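Local coordinates for protein aspartate-semialdehyde dehydrogenase (Thermus thermophilus, PDB 2YV3) that probably catalyses the NADPH-dependent reductive dephosphorylation of L-aspartyl-4-phosphate to L-aspartate-semialdehyde, a step towards lysine, methionine and threonine, at residues Ile129-Leu134 / Lys216-Asp221; Lys160-Leu165 / Thr234-Ala239; Ala182-His185 / Val191-His194; Gln199-Gly202 / Glu207-Val210. One frame throughout, in Å; residues are numbered along the deposited sequence.

Interaction 1 of 4, residues Ile129-Leu134 / Lys216-Asp221; sequences ILAMAL and KIFGDD
Lys216 NZ is gripped by the carbonyl oxygens of Arg96 and Val101 and, weakly, of Glu98; two residues on, Phe218 reaches across to Ala131 and Leu134 of helix 125-141. The Phe218 ring carries the contact. Its CG lies anti to its own carbonyl carbon (chi1 -70°), which sends the ring toward the other helix. Ala131 CB meets the ring edge close to its plane, 4.0 Å from Phe218 CZ and equally near CE1. At the second meta carbon, Phe218 CE2, Leu134 CD2 stands 4.2 Å away, the two side chains crossing at about a right angle. Trp135 adds an edge-to-face ring contact, and His138 a ring lying within about 20° of parallel. Beyond Phe218 the helix finishes in a Schellman motif whose C-prime residue is Gly219, with positive phi (61°). An alanine in place of Phe218 would be likely to open a gap beside Ala131 CB and Leu134 CD2 and to rob Trp135 and His138 of their ring partner. With no hydrogen bond between the segments and only 133 Å² buried, the two helices meet here mainly through dispersion between one aromatic ring, an alanine methyl at its edge and a leucine branch.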
# COMPACT_ATOMS: atom_id res chain seq x y z
N ILE A 129 -11.78 1.58 -11.52
CA ILE A 129 -10.47 1.99 -12.00
C ILE A 129 -9.60 0.81 -12.43
O ILE A 129 -9.07 0.82 -13.53
CB ILE A 129 -9.70 2.88 -10.97
CG1 ILE A 129 -8.54 2.10 -10.35
CG2 ILE A 129 -10.66 3.44 -9.93
CD1 ILE A 129 -7.27 2.92 -10.23
N LEU A 130 -9.47 -0.21 -11.59
CA LEU A 130 -8.66 -1.36 -11.97
C LEU A 130 -9.06 -1.93 -13.33
O LEU A 130 -8.23 -2.48 -14.04
CB LEU A 130 -8.76 -2.47 -10.92
CG LEU A 130 -7.85 -3.69 -11.16
CD1 LEU A 130 -6.42 -3.21 -11.39
CD2 LEU A 130 -7.93 -4.66 -9.99
N ALA A 131 -10.33 -1.80 -13.70
CA ALA A 131 -10.81 -2.30 -14.98
C ALA A 131 -10.40 -1.31 -16.07
O ALA A 131 -9.94 -1.66 -17.14
CB ALA A 131 -12.34 -2.46 -14.95
N MET A 132 -10.58 -0.04 -15.76
CA MET A 132 -10.23 1.01 -16.69
C MET A 132 -8.84 0.75 -17.27
O MET A 132 -8.52 1.18 -18.38
CB MET A 132 -10.25 2.35 -15.97
CG MET A 132 -10.36 3.52 -16.91
SD MET A 132 -12.04 3.77 -17.51
CE MET A 132 -12.87 2.13 -17.23
N ALA A 133 -8.01 0.06 -16.50
CA ALA A 133 -6.69 -0.23 -16.97
C ALA A 133 -6.62 -1.70 -17.37
O ALA A 133 -6.04 -2.05 -18.40
CB ALA A 133 -5.66 0.08 -15.88
N LEU A 134 -7.23 -2.56 -16.57
CA LEU A 134 -7.19 -4.00 -16.84
C LEU A 134 -8.10 -4.45 -17.97
O LEU A 134 -8.02 -5.59 -18.42
CB LEU A 134 -7.50 -4.82 -15.59
CG LEU A 134 -6.96 -6.25 -15.67
CD1 LEU A 134 -5.43 -6.20 -15.46
CD2 LEU A 134 -7.62 -7.14 -14.63
N LYS A 216 -17.77 -10.91 -13.59
CA LYS A 216 -19.02 -10.58 -14.27
C LYS A 216 -18.85 -9.43 -15.26
O LYS A 216 -19.34 -9.49 -16.39
CB LYS A 216 -20.11 -10.23 -13.25
CG LYS A 216 -21.44 -9.85 -13.88
CD LYS A 216 -22.41 -9.31 -12.85
CE LYS A 216 -23.77 -9.05 -13.46
NZ LYS A 216 -24.79 -8.85 -12.40
N ILE A 217 -18.17 -8.37 -14.82
CA ILE A 217 -17.92 -7.20 -15.66
C ILE A 217 -17.16 -7.61 -16.92
O ILE A 217 -17.27 -6.97 -17.96
CB ILE A 217 -17.12 -6.13 -14.88
CG1 ILE A 217 -17.97 -5.60 -13.72
CG2 ILE A 217 -16.71 -4.98 -15.81
CD1 ILE A 217 -17.19 -4.84 -12.70
N PHE A 218 -16.41 -8.69 -16.82
CA PHE A 218 -15.65 -9.21 -17.95
C PHE A 218 -16.34 -10.47 -18.49
O PHE A 218 -16.10 -10.91 -19.63
CB PHE A 218 -14.22 -9.53 -17.49
CG PHE A 218 -13.40 -8.32 -17.17
CD1 PHE A 218 -14.00 -7.08 -16.94
CD2 PHE A 218 -12.01 -8.42 -17.05
CE1 PHE A 218 -13.24 -5.97 -16.59
CE2 PHE A 218 -11.25 -7.31 -16.70
CZ PHE A 218 -11.87 -6.08 -16.47
N GLY A 219 -17.23 -11.03 -17.68
CA GLY A 219 -17.91 -12.23 -18.11
C GLY A 219 -16.89 -13.33 -18.37
O GLY A 219 -16.83 -13.90 -19.47
N ASP A 220 -16.07 -13.61 -17.35
CA ASP A 220 -15.05 -14.66 -17.39
C ASP A 220 -14.78 -15.10 -15.95
O ASP A 220 -13.99 -14.49 -15.24
CB ASP A 220 -13.74 -14.16 -18.03
CG ASP A 220 -12.69 -15.28 -18.18
OD1 ASP A 220 -12.50 -16.05 -17.22
OD2 ASP A 220 -12.05 -15.38 -19.25
N ASP A 221 -15.46 -16.17 -15.54
CA ASP A 221 -15.34 -16.71 -14.19
C ASP A 221 -14.00 -17.41 -14.05
O ASP A 221 -13.65 -17.88 -12.97
CB ASP A 221 -16.43 -17.77 -13.94
CG ASP A 221 -17.77 -17.41 -14.56
OD1 ASP A 221 -18.61 -18.33 -14.72
OD2 ASP A 221 -18.00 -16.22 -14.88

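Interaction 2 of 4, residues Lys160-Leu165 / Thr234-Ala239; sequences KAMEEL and TLRAHA
Leu165 CD2 lies 3.6 Å from Thr234 N and 3.8 Å from Thr234 O, so one methyl group rests on the peptide backbone where the loop approaches strand 237-246. The leucine CG is anti to the backbone N (chi1 -171°), and this points the branch at the loop. Both residues are buried, and Phe189 of the second subunit packs on each of them, closing this side at the dimer interface. One turn back, Met162 and Leu235 bring the backbones closest, with CA atoms 5.9 Å apart; Met162 CG approaches Leu235 O at 3.9 Å, while Leu235 CD1 comes within 4.2 Å of Met162 O. The helix 159-173 thus leans on the loop leading into a central strand of the mixed sheet of the dimerisation domain. That strand carries His238, the predicted proton acceptor, whose side chain touches Cys125, the predicted thioester-forming residue. Packing slackens toward the partly exposed side. The methionine chain bends at its last torsion (chi3 94°), and its CE reaches only to 4.5 Å from Leu235 CB and 4.3 Å from Arg236 CD. Past that aliphatic stem the arginine leads away from the helix: its NH1 forms a salt bridge with Glu15 and its NE another with Asp310, so two carboxylates hold the guanidinium group, one of them on helix 11-22 of the NAD-binding domain.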
# COMPACT_ATOMS: atom_id res chain seq x y z
N LYS A 160 -17.90 11.85 6.09
CA LYS A 160 -17.59 12.00 7.51
C LYS A 160 -16.20 11.45 7.83
O LYS A 160 -15.52 11.92 8.73
CB LYS A 160 -18.63 11.25 8.36
CG LYS A 160 -18.54 11.52 9.85
CD LYS A 160 -18.85 13.00 10.16
CE LYS A 160 -18.58 13.36 11.64
NZ LYS A 160 -19.39 12.56 12.59
N ALA A 161 -15.79 10.44 7.07
CA ALA A 161 -14.49 9.82 7.29
C ALA A 161 -13.36 10.61 6.63
O ALA A 161 -12.22 10.52 7.06
CB ALA A 161 -14.52 8.39 6.78
N MET A 162 -13.68 11.36 5.58
CA MET A 162 -12.69 12.18 4.87
C MET A 162 -12.31 13.32 5.81
O MET A 162 -11.15 13.75 5.89
CB MET A 162 -13.30 12.77 3.60
CG MET A 162 -12.67 12.32 2.29
SD MET A 162 -13.48 13.06 0.81
CE MET A 162 -12.44 14.49 0.52
N GLU A 163 -13.32 13.80 6.53
CA GLU A 163 -13.18 14.89 7.47
C GLU A 163 -12.38 14.42 8.68
O GLU A 163 -11.50 15.13 9.19
CB GLU A 163 -14.57 15.33 7.92
CG GLU A 163 -14.89 16.77 7.72
CD GLU A 163 -16.20 17.15 8.40
OE1 GLU A 163 -17.27 16.73 7.91
OE2 GLU A 163 -16.17 17.85 9.44
N GLU A 164 -12.72 13.23 9.15
CA GLU A 164 -12.08 12.63 10.30
C GLU A 164 -10.57 12.64 10.12
O GLU A 164 -9.81 13.01 11.03
CB GLU A 164 -12.55 11.20 10.48
CG GLU A 164 -12.75 10.80 11.94
CD GLU A 164 -12.10 9.47 12.26
OE1 GLU A 164 -12.28 8.53 11.46
OE2 GLU A 164 -11.42 9.37 13.31
N LEU A 165 -10.13 12.24 8.94
CA LEU A 165 -8.71 12.18 8.68
C LEU A 165 -8.05 13.56 8.80
O LEU A 165 -6.90 13.66 9.23
CB LEU A 165 -8.48 11.55 7.29
CG LEU A 165 -7.05 11.19 6.85
CD1 LEU A 165 -6.25 10.59 7.98
CD2 LEU A 165 -7.14 10.20 5.71
N THR A 234 -5.09 8.97 2.97
CA THR A 234 -5.24 9.72 1.75
C THR A 234 -6.69 10.19 1.62
O THR A 234 -7.61 9.49 1.99
CB THR A 234 -4.81 8.88 0.55
OG1 THR A 234 -3.46 8.49 0.74
CG2 THR A 234 -4.86 9.69 -0.72
N LEU A 235 -6.87 11.41 1.14
CA LEU A 235 -8.19 11.98 0.99
C LEU A 235 -9.11 11.19 0.07
O LEU A 235 -9.85 10.34 0.52
CB LEU A 235 -8.11 13.42 0.47
CG LEU A 235 -7.78 14.59 1.40
CD1 LEU A 235 -8.52 14.40 2.71
CD2 LEU A 235 -6.30 14.69 1.62
N ARG A 236 -9.03 11.47 -1.23
CA ARG A 236 -9.92 10.84 -2.20
C ARG A 236 -9.41 9.92 -3.32
O ARG A 236 -10.22 9.50 -4.14
CB ARG A 236 -10.81 11.93 -2.84
CG ARG A 236 -10.10 13.28 -3.04
CD ARG A 236 -11.08 14.33 -3.55
NE ARG A 236 -11.66 13.96 -4.84
CZ ARG A 236 -12.80 14.43 -5.32
NH1 ARG A 236 -13.52 15.31 -4.63
NH2 ARG A 236 -13.22 14.03 -6.51
N ALA A 237 -8.12 9.57 -3.34
CA ALA A 237 -7.60 8.71 -4.42
C ALA A 237 -7.20 7.26 -4.10
O ALA A 237 -6.40 6.99 -3.19
CB ALA A 237 -6.43 9.42 -5.10
N HIS A 238 -7.71 6.31 -4.87
CA HIS A 238 -7.37 4.90 -4.64
C HIS A 238 -6.13 4.43 -5.40
O HIS A 238 -6.03 4.62 -6.60
CB HIS A 238 -8.52 3.98 -5.04
CG HIS A 238 -9.59 3.84 -4.00
ND1 HIS A 238 -10.72 3.08 -4.20
CD2 HIS A 238 -9.71 4.37 -2.76
CE1 HIS A 238 -11.50 3.15 -3.13
NE2 HIS A 238 -10.90 3.92 -2.24
N ALA A 239 -5.20 3.79 -4.70
CA ALA A 239 -4.00 3.25 -5.33
C ALA A 239 -4.03 1.72 -5.29
O ALA A 239 -4.56 1.12 -4.36
CB ALA A 239 -2.77 3.76 -4.62

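Interaction 3 of 4, residues Ala182-His185 / Val191-His194; sequences AFAH and VIPH
Phe183, Ala184 and His185 converge on Ile192 and His194 within the long loop between helices 159-173 and 205-219, where the backbone angles of Pro193 (phi/psi -74/49°) fit the centre of an inverse gamma turn; its neighbours Ile192 and His194 both point at the first segment. At the start of that segment, Ala182 N donates a hydrogen bond to Glu164 OE1 and so tethers the loop to the preceding helix; Ala182 CB also lies over one face of the Phe183 ring, offset toward its rim. Phe183 touches Ile192 by its stem alone, CB to CD1 at 4.1 Å, because the ring turns away to pack on Ala161 and Glu164. Ala184 follows with its methyl directed at the other segment, where Ile192 CG2 is 4.5 Å from Ala184 CB and His194 ND1 4.4 Å from it. That imidazole nitrogen has its polar partner across the dimer interface, a hydrogen bond with Tyr276 OH of the second subunit, and the same tyrosine ring meets His185 steeply, at about 80°. Within the chain no hydrogen bond joins the two segments. Ile192 is also joined by backbone hydrogen bonding to Arg231, predicted to bind substrate. Last comes His185, whose side chain crosses that of Ile192 at a slant; Ile192 CG2, anti to the isoleucine's own N and so turned this way, comes 4.1 Å from His185 CD2.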
# COMPACT_ATOMS: atom_id res chain seq x y z
N ALA A 182 -14.56 6.69 12.63
CA ALA A 182 -15.06 6.37 11.30
C ALA A 182 -14.41 5.17 10.65
O ALA A 182 -14.86 4.67 9.62
CB ALA A 182 -14.92 7.59 10.41
N PHE A 183 -13.33 4.69 11.25
CA PHE A 183 -12.62 3.55 10.71
C PHE A 183 -12.59 2.50 11.80
O PHE A 183 -13.14 2.71 12.89
CB PHE A 183 -11.23 4.00 10.30
CG PHE A 183 -11.24 5.20 9.37
CD1 PHE A 183 -11.59 5.05 8.03
CD2 PHE A 183 -10.93 6.47 9.84
CE1 PHE A 183 -11.64 6.14 7.18
CE2 PHE A 183 -10.98 7.57 9.00
CZ PHE A 183 -11.34 7.41 7.66
N ALA A 184 -11.95 1.37 11.53
CA ALA A 184 -11.88 0.31 12.54
C ALA A 184 -10.90 0.71 13.65
O ALA A 184 -11.00 0.24 14.79
CB ALA A 184 -11.46 -1.01 11.89
N HIS A 185 -9.96 1.58 13.28
CA HIS A 185 -8.92 2.04 14.19
C HIS A 185 -8.57 3.49 13.84
O HIS A 185 -9.24 4.11 13.01
CB HIS A 185 -7.67 1.15 14.00
CG HIS A 185 -7.90 -0.30 14.29
ND1 HIS A 185 -7.71 -0.85 15.54
CD2 HIS A 185 -8.30 -1.31 13.49
CE1 HIS A 185 -7.97 -2.15 15.49
NE2 HIS A 185 -8.34 -2.45 14.26
N VAL A 191 -1.86 2.26 8.56
CA VAL A 191 -2.62 1.61 7.52
C VAL A 191 -3.41 0.48 8.17
O VAL A 191 -2.93 -0.14 9.12
CB VAL A 191 -1.71 1.10 6.35
CG1 VAL A 191 -1.02 2.30 5.72
CG2 VAL A 191 -0.68 0.07 6.84
N ILE A 192 -4.62 0.25 7.68
CA ILE A 192 -5.52 -0.76 8.24
C ILE A 192 -5.74 -1.84 7.20
O ILE A 192 -6.45 -1.61 6.24
CB ILE A 192 -6.92 -0.14 8.58
CG1 ILE A 192 -6.74 1.16 9.36
CG2 ILE A 192 -7.73 -1.07 9.45
CD1 ILE A 192 -7.82 2.12 9.14
N PRO A 193 -5.13 -3.02 7.36
CA PRO A 193 -5.33 -4.08 6.37
C PRO A 193 -6.74 -4.64 6.55
O PRO A 193 -6.97 -5.84 6.61
CB PRO A 193 -4.23 -5.08 6.72
CG PRO A 193 -4.19 -4.96 8.20
CD PRO A 193 -4.24 -3.49 8.44
N HIS A 194 -7.70 -3.73 6.61
CA HIS A 194 -9.07 -4.12 6.82
C HIS A 194 -10.03 -3.09 6.21
O HIS A 194 -10.19 -2.00 6.74
CB HIS A 194 -9.29 -4.25 8.34
CG HIS A 194 -10.66 -4.71 8.72
ND1 HIS A 194 -11.01 -4.96 10.03
CD2 HIS A 194 -11.78 -4.92 7.99
CE1 HIS A 194 -12.29 -5.31 10.08
NE2 HIS A 194 -12.77 -5.30 8.86

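Interaction 4 of 4, residues Gln199-Gly202 / Glu207-Val210; sequences QENG and EMKV
Met208 and Asn201 meet through a sulfur atom and an amide: Met208 SD lies 4.2 Å from Asn201 ND2, with the side chains coming from opposite directions. The distance marks a loose van der Waals approach, and no hydrogen bond joins the segments. Met208 contributes the largest buried area, 55 Å² of the 129 Å² total. Its chain folds at chi2 (-37°) and chi3 (-73°), curling the thioether back against the loop instead of extending it. Asn201, with 29 Å² covered, is fixed at its other amide atom: OD1 accepts a hydrogen bond from Tyr203 N, which fits an Asx turn and limits how the amide can rotate, while ND2 is the end nearest the sulfur. Gln199 adds 21 Å², its NE2 coming no nearer than 4.7 Å to Met208 CG. Leu297 of the second subunit packs on both Asn201 and Met208, so the dimer partner takes part in this corner; Arg292 of that subunit forms a salt bridge with Glu207. The contact thus folds the incoming loop back against the first turn of helix 205-219; two residues along, Val210 lies against Ile225 and Ala227 of strand 224-228 and against Thr126 and Leu130 of helix 125-141.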
# COMPACT_ATOMS: atom_id res chain seq x y z
N GLN A 199 -15.13 -12.55 5.50
CA GLN A 199 -15.93 -13.70 5.10
C GLN A 199 -15.27 -14.94 5.65
O GLN A 199 -14.30 -14.85 6.41
CB GLN A 199 -16.02 -13.78 3.59
CG GLN A 199 -17.42 -13.91 3.10
CD GLN A 199 -17.84 -12.69 2.35
OE1 GLN A 199 -17.65 -11.57 2.82
NE2 GLN A 199 -18.42 -12.89 1.16
N GLU A 200 -15.77 -16.11 5.25
CA GLU A 200 -15.23 -17.38 5.73
C GLU A 200 -13.87 -17.76 5.18
O GLU A 200 -13.09 -18.42 5.87
CB GLU A 200 -16.22 -18.52 5.46
CG GLU A 200 -15.98 -19.77 6.30
CD GLU A 200 -16.30 -19.57 7.79
OE1 GLU A 200 -17.40 -19.08 8.10
OE2 GLU A 200 -15.46 -19.92 8.66
N ASN A 201 -13.57 -17.37 3.95
CA ASN A 201 -12.27 -17.73 3.37
C ASN A 201 -11.09 -16.82 3.79
O ASN A 201 -9.94 -17.08 3.42
CB ASN A 201 -12.35 -17.84 1.83
CG ASN A 201 -12.68 -16.54 1.15
OD1 ASN A 201 -12.57 -15.46 1.73
ND2 ASN A 201 -13.09 -16.63 -0.10
N GLY A 202 -11.37 -15.78 4.58
CA GLY A 202 -10.30 -14.91 5.04
C GLY A 202 -10.31 -13.48 4.53
O GLY A 202 -9.93 -12.55 5.25
N GLU A 207 -12.26 -6.90 -0.66
CA GLU A 207 -11.35 -7.74 -1.42
C GLU A 207 -12.13 -8.62 -2.39
O GLU A 207 -11.85 -8.63 -3.59
CB GLU A 207 -10.53 -8.63 -0.47
CG GLU A 207 -9.57 -7.84 0.38
CD GLU A 207 -8.90 -8.66 1.47
OE1 GLU A 207 -9.60 -9.15 2.37
OE2 GLU A 207 -7.67 -8.82 1.42
N MET A 208 -13.12 -9.34 -1.85
CA MET A 208 -13.95 -10.26 -2.62
C MET A 208 -14.66 -9.69 -3.84
O MET A 208 -14.99 -10.42 -4.78
CB MET A 208 -14.95 -10.95 -1.70
CG MET A 208 -14.33 -12.11 -0.96
SD MET A 208 -13.18 -12.95 -2.08
CE MET A 208 -14.29 -13.77 -3.21
N LYS A 209 -14.87 -8.38 -3.82
CA LYS A 209 -15.52 -7.68 -4.90
C LYS A 209 -14.59 -7.58 -6.10
O LYS A 209 -15.02 -7.75 -7.24
CB LYS A 209 -15.94 -6.29 -4.41
CG LYS A 209 -17.02 -6.40 -3.34
CD LYS A 209 -17.08 -5.20 -2.41
CE LYS A 209 -17.64 -3.95 -3.08
NZ LYS A 209 -17.82 -2.83 -2.10
N VAL A 210 -13.30 -7.33 -5.85
CA VAL A 210 -12.32 -7.22 -6.93
C VAL A 210 -12.47 -8.43 -7.83
O VAL A 210 -12.11 -8.38 -9.00
CB VAL A 210 -10.85 -7.16 -6.40
CG1 VAL A 210 -9.86 -7.13 -7.57
CG2 VAL A 210 -10.67 -5.94 -5.50

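From the N terminus, helix 125-141 opens interaction 1 and helix 159-173 opens interaction 2. Interaction 3 closes a short loop, 182-194, and interaction 4 another, 199-210; these two, in series, nest inside the loops of interactions 1 and 2. Interaction 1 closes at 216-221, before interaction 2 does at 234-239, so the two cross. Interaction 1 touches interaction 4 (Leu130 CD2 to Val210 CG1, 4.0 Å) and interaction 2 (Ile129 CD1 to His238 O, 4.2 Å); interactions 2 and 3 also touch. Interaction 1 joins helices 125-141 and 205-219, interaction 2 sets helix 159-173 on the loop before strand 237-246, and 3 and 4 pin the loop between helices 159-173 and 205-219; all but interaction 1 touch the second subunit.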